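Local coordinates for probable arylamine n-acetyl transferase (Mycobacterium abscessus, PDB 4GUZ), which probably transfers acetyl groups from acetyl-coenzyme A to arylamine substrates, as other members of the arylamine N-acetyltransferase family do, at residues V150-S154 against W155-L159; L258-L261 against R262-G266. All coordinates share one frame; numbering follows the deposited sequence.

Contact 1 of 2, residues V150-S154 against W155-L159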
loop_
_atom_site.group_PDB
_atom_site.type_symbol
_atom_site.label_atom_id
_atom_site.label_comp_id
_atom_site.label_asym_id
_atom_site.label_seq_id
_atom_site.Cartn_x
_atom_site.Cartn_y
_atom_site.Cartn_z
ATOM N N VAL A 150 -17.067 0.673 -8.486
ATOM C CA VAL A 150 -16.641 -0.694 -8.213
ATOM C C VAL A 150 -16.897 -1.075 -6.756
ATOM O O VAL A 150 -16.356 -0.440 -5.856
ATOM C CB VAL A 150 -15.127 -0.868 -8.569
ATOM C CG1 VAL A 150 -14.603 -2.236 -8.167
ATOM C CG2 VAL A 150 -14.846 -0.616 -10.053
ATOM N N ALA A 151 -17.639 -2.182 -6.537
ATOM C CA ALA A 151 -17.831 -2.722 -5.197
ATOM C C ALA A 151 -16.621 -3.593 -4.846
ATOM O O ALA A 151 -16.137 -4.377 -5.669
ATOM C CB ALA A 151 -19.125 -3.541 -5.125
ATOM N N ASP A 152 -16.098 -3.414 -3.650
ATOM C CA ASP A 152 -14.958 -4.183 -3.189
ATOM C C ASP A 152 -15.294 -4.569 -1.791
ATOM O O ASP A 152 -14.992 -3.852 -0.845
ATOM C CB ASP A 152 -13.671 -3.348 -3.313
ATOM C CG ASP A 152 -12.402 -4.072 -2.931
ATOM O OD1 ASP A 152 -12.139 -5.158 -3.494
ATOM O OD2 ASP A 152 -11.648 -3.537 -2.101
ATOM N N GLU A 153 -16.063 -5.660 -1.670
ATOM C CA GLU A 153 -16.604 -6.139 -0.398
ATOM C C GLU A 153 -17.525 -5.030 0.176
ATOM O O GLU A 153 -18.421 -4.596 -0.557
ATOM C CB GLU A 153 -15.476 -6.599 0.549
ATOM C CG GLU A 153 -14.795 -7.885 0.081
ATOM C CD GLU A 153 -15.689 -9.117 0.040
ATOM O OE1 GLU A 153 -16.793 -9.102 0.632
ATOM O OE2 GLU A 153 -15.301 -10.082 -0.646
ATOM N N SER A 154 -17.289 -4.513 1.397
ATOM C CA SER A 154 -18.135 -3.439 1.946
ATOM C C SER A 154 -17.683 -2.042 1.514
ATOM O O SER A 154 -18.360 -1.051 1.818
ATOM C CB SER A 154 -18.203 -3.504 3.467
ATOM O OG SER A 154 -18.783 -4.727 3.893
ATOM N N TRP A 155 -16.547 -1.969 0.809
ATOM C CA TRP A 155 -15.960 -0.729 0.318
ATOM C C TRP A 155 -16.450 -0.472 -1.073
ATOM O O TRP A 155 -16.827 -1.415 -1.775
ATOM C CB TRP A 155 -14.421 -0.804 0.337
ATOM C CG TRP A 155 -13.885 -1.233 1.671
ATOM C CD1 TRP A 155 -13.568 -2.503 2.058
ATOM C CD2 TRP A 155 -13.774 -0.413 2.843
ATOM N NE1 TRP A 155 -13.234 -2.520 3.393
ATOM C CE2 TRP A 155 -13.335 -1.243 3.896
ATOM C CE3 TRP A 155 -13.902 0.971 3.080
ATOM C CZ2 TRP A 155 -13.035 -0.742 5.170
ATOM C CZ3 TRP A 155 -13.640 1.460 4.357
ATOM C CH2 TRP A 155 -13.217 0.611 5.385
ATOM N N THR A 156 -16.452 0.802 -1.478
ATOM C CA THR A 156 -16.874 1.206 -2.824
ATOM C C THR A 156 -15.875 2.213 -3.360
ATOM O O THR A 156 -15.488 3.149 -2.649
ATOM C CB THR A 156 -18.315 1.751 -2.836
ATOM O OG1 THR A 156 -19.137 0.930 -2.016
ATOM C CG2 THR A 156 -18.911 1.797 -4.239
ATOM N N TYR A 157 -15.474 2.020 -4.618
ATOM C CA TYR A 157 -14.522 2.895 -5.295
ATOM C C TYR A 157 -15.111 3.440 -6.578
ATOM O O TYR A 157 -16.019 2.838 -7.171
ATOM C CB TYR A 157 -13.213 2.127 -5.601
ATOM C CG TYR A 157 -12.530 1.636 -4.341
ATOM C CD1 TYR A 157 -11.894 2.526 -3.477
ATOM C CD2 TYR A 157 -12.527 0.286 -4.005
ATOM C CE1 TYR A 157 -11.332 2.091 -2.280
ATOM C CE2 TYR A 157 -11.966 -0.161 -2.810
ATOM C CZ TYR A 157 -11.379 0.749 -1.944
ATOM O OH TYR A 157 -10.803 0.324 -0.767
ATOM N N ARG A 158 -14.581 4.574 -7.016
ATOM C CA ARG A 158 -14.941 5.160 -8.295
ATOM C C ARG A 158 -13.666 5.428 -9.057
ATOM O O ARG A 158 -12.723 5.988 -8.507
ATOM C CB ARG A 158 -15.755 6.440 -8.168
ATOM C CG ARG A 158 -16.328 6.866 -9.532
ATOM C CD ARG A 158 -16.571 8.339 -9.637
ATOM N NE ARG A 158 -17.304 8.656 -10.863
ATOM C CZ ARG A 158 -17.810 9.853 -11.134
ATOM N NH1 ARG A 158 -17.662 10.854 -10.272
ATOM N NH2 ARG A 158 -18.467 10.062 -12.269
ATOM N N LEU A 159 -13.624 4.985 -10.301
ATOM C CA LEU A 159 -12.487 5.197 -11.186
ATOM C C LEU A 159 -12.955 6.125 -12.289
ATOM O O LEU A 159 -14.016 5.899 -12.842
ATOM C CB LEU A 159 -12.024 3.837 -11.733
ATOM C CG LEU A 159 -10.744 3.786 -12.562
ATOM C CD1 LEU A 159 -9.518 4.140 -11.740
ATOM C CD2 LEU A 159 -10.557 2.397 -13.158
HETATM O O HOH W 1 -19.571 -2.185 -1.762
HETATM O O HOH W 2 -18.871 1.487 0.741
#
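Asp-152 and Tyr-157 lean against each other on one face of a tight beta hairpin, in which strand 147-152 turns straight back into strand 155-162 through a type II' turn running from Asp-152 to Trp-155. The two are not direct partners in the ladder; they meet diagonally, with the carboxylate plane turned 46° from the phenol ring. The Asp-152 side chain stands at the ring's edge, its CB 3.6 Å and its OD2 3.5 Å from Tyr-157 CE2. Having CG anti to the backbone N (chi1 -177°) sets the Asp-152 carboxylate beside that edge, while the hydrogen bond that anchors OD2 comes from the backbone N-H of Leu-139. Trp-155, the true partner of Asp-152, shares this face with Val-150 and Tyr-157. Its indole edge comes up to the Asp-152 carbonyl, with CD1 3.5 Å from Asp-152 O, while NE1 donates to Ser-226 O and so ties the turn to strand 221-226.

Paired backbone bonds clamp the hairpin at Val-150/Tyr-157 and again at Asp-152/Trp-155. The bond from Val-150 N to Tyr-157 O, at 2.7 Å, is nearly straight. That from Trp-155 N to Asp-152 O, inside the turn, is more bent (144° at the hydrogen), and its donor sits above the carbonyl plane. Glu-153 takes the positive phi that a II' turn demands at its second position, and its carboxylate reaches a salt bridge with Arg-40. On the other face, Ala-151 pairs with Thr-156, whose hydroxyl is bonded to two waters. The first water spans the turn, donating to Glu-153 O and Trp-155 O and accepting from Thr-156 OG1; the second links Ser-154 O to that hydroxyl, donating to both, at 2.8 Å to Thr-156 OG1.

Contact 2 of 2, residues L258-L261 against R262-G266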
loop_
_atom_site.group_PDB
_atom_site.type_symbol
_atom_site.label_atom_id
_atom_site.label_comp_id
_atom_site.label_asym_id
_atom_site.label_seq_id
_atom_site.Cartn_x
_atom_site.Cartn_y
_atom_site.Cartn_z
ATOM N N LEU A 258 1.928 0.827 21.897
ATOM C CA LEU A 258 2.675 -0.436 21.776
ATOM C C LEU A 258 1.752 -1.639 21.936
ATOM O O LEU A 258 1.911 -2.629 21.220
ATOM C CB LEU A 258 3.819 -0.541 22.802
ATOM C CG LEU A 258 4.911 0.532 22.818
ATOM C CD1 LEU A 258 5.939 0.185 23.886
ATOM C CD2 LEU A 258 5.640 0.612 21.481
ATOM N N ALA A 259 0.793 -1.567 22.888
ATOM C CA ALA A 259 -0.180 -2.651 23.097
ATOM C C ALA A 259 -1.063 -2.844 21.862
ATOM O O ALA A 259 -1.234 -3.973 21.407
ATOM C CB ALA A 259 -1.047 -2.363 24.315
ATOM N N THR A 260 -1.621 -1.740 21.324
ATOM C CA THR A 260 -2.497 -1.747 20.140
ATOM C C THR A 260 -1.729 -2.261 18.923
ATOM O O THR A 260 -2.277 -3.064 18.163
ATOM C CB THR A 260 -3.103 -0.349 19.902
ATOM O OG1 THR A 260 -3.994 -0.059 20.984
ATOM C CG2 THR A 260 -3.874 -0.260 18.609
ATOM N N LEU A 261 -0.459 -1.834 18.759
ATOM C CA LEU A 261 0.366 -2.304 17.638
ATOM C C LEU A 261 0.461 -3.834 17.626
ATOM O O LEU A 261 0.283 -4.448 16.578
ATOM C CB LEU A 261 1.771 -1.674 17.681
ATOM C CG LEU A 261 1.865 -0.225 17.188
ATOM C CD1 LEU A 261 3.237 0.348 17.470
ATOM C CD2 LEU A 261 1.537 -0.118 15.692
ATOM N N ARG A 262 0.652 -4.457 18.808
ATOM C CA ARG A 262 0.740 -5.913 18.928
ATOM C C ARG A 262 -0.639 -6.588 18.812
ATOM O O ARG A 262 -0.796 -7.496 17.999
ATOM C CB ARG A 262 1.412 -6.275 20.266
ATOM C CG ARG A 262 1.414 -7.762 20.628
ATOM C CD ARG A 262 1.956 -8.011 22.034
ATOM N NE ARG A 262 1.087 -7.470 23.088
ATOM C CZ ARG A 262 1.391 -6.426 23.853
ATOM N NH1 ARG A 262 2.556 -5.804 23.710
ATOM N NH2 ARG A 262 0.537 -6.003 24.776
ATOM N N GLU A 263 -1.616 -6.176 19.641
ATOM C CA GLU A 263 -2.935 -6.809 19.714
ATOM C C GLU A 263 -3.778 -6.629 18.446
ATOM O O GLU A 263 -4.397 -7.592 17.998
ATOM C CB GLU A 263 -3.733 -6.285 20.915
ATOM C CG GLU A 263 -3.105 -6.564 22.278
ATOM C CD GLU A 263 -3.498 -5.618 23.405
ATOM O OE1 GLU A 263 -3.882 -4.458 23.122
ATOM O OE2 GLU A 263 -3.375 -6.027 24.582
ATOM N N ILE A 264 -3.842 -5.399 17.900
ATOM C CA ILE A 264 -4.682 -5.110 16.740
ATOM C C ILE A 264 -3.922 -5.347 15.438
ATOM O O ILE A 264 -4.478 -5.951 14.521
ATOM C CB ILE A 264 -5.254 -3.650 16.815
ATOM C CG1 ILE A 264 -6.212 -3.431 18.033
ATOM C CG2 ILE A 264 -5.884 -3.156 15.484
ATOM C CD1 ILE A 264 -7.499 -4.269 18.110
ATOM N N PHE A 265 -2.681 -4.850 15.334
ATOM C CA PHE A 265 -1.965 -4.909 14.066
ATOM C C PHE A 265 -0.933 -6.038 13.937
ATOM O O PHE A 265 -0.484 -6.304 12.822
ATOM C CB PHE A 265 -1.281 -3.555 13.804
ATOM C CG PHE A 265 -2.240 -2.393 13.689
ATOM C CD1 PHE A 265 -2.933 -2.157 12.508
ATOM C CD2 PHE A 265 -2.440 -1.527 14.757
ATOM C CE1 PHE A 265 -3.788 -1.065 12.388
ATOM C CE2 PHE A 265 -3.291 -0.428 14.636
ATOM C CZ PHE A 265 -3.964 -0.203 13.454
ATOM N N GLY A 266 -0.588 -6.703 15.040
ATOM C CA GLY A 266 0.419 -7.763 15.031
ATOM C C GLY A 266 1.820 -7.240 14.787
ATOM O O GLY A 266 2.654 -7.953 14.223
#
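The Phe-265 ring turns its edge to Leu-261, with CD2 4.1 Å from Leu-261 CA, and one of its faces is covered by the neighbouring residue: Ile-264 CG2 sits 3.8 Å above the plane, over the ring centre. Thr-260 runs beside the phenyl group and points the same way, its CG2 4.0 Å from Phe-265 CE2. That same methyl also packs on Ile-264 CG1, while the Thr-260 hydroxyl is bonded back to Glu-256 O. The second flat group, the Arg-262 guanidinium, folds back over the preceding turn. A bend at chi3 (67°) lays one face of the guanidinium over Ala-259 CA, which is 3.8 Å from Arg-262 NH2. A long salt bridge, 3.9 Å between Arg-262 NH2 and Glu-263 OE2, links the two charged ends on this exposed side.

All this happens along the last turns of helix 254-263. The bond from Glu-263 N to Ala-259 O is almost linear (175° at the hydrogen), and Ile-264 N reaches Thr-260 O at 2.8 Å. Beyond that, Phe-265 N divides weakly between Thr-260 O and Leu-261 O, Gly-266 N bonds weakly to Arg-262 O, and a backbone bond joins Leu-261 to Ile-267. Gly-266, with positive phi, turns the chain out of the helix.

The apolar side of this helix end is wedged between a helix and a sheet. Leu-258 and Leu-261 pack on Leu-277 of helix 271-282, while Leu-261 and Phe-265 lie on Val-222 of strand 221-226 and Leu-233 of strand 229-234.

Both contacts reverse or end a piece of secondary structure, but in different parts of the fold. Contact 1 closes a hairpin at the margin of the eight-stranded antiparallel sheet, where 147-152 is an outermost strand; contact 2 ends a helix packed on the five-stranded sheet. Both are partly buried: contact 1 buries Asp-152, Trp-155 and Tyr-157, contact 2 Thr-260, Leu-261 and Phe-265, while Glu-153, Arg-262 and Glu-263 are exposed. Contact 1 is tied by paired cross-strand backbone bonds, with waters at its turn, contact 2 by helical bonds that weaken toward its end and by apolar packing. Their centres lie 28 Å apart and they do not touch, yet strand 221-226 meets both, through Ser-226 and Val-222.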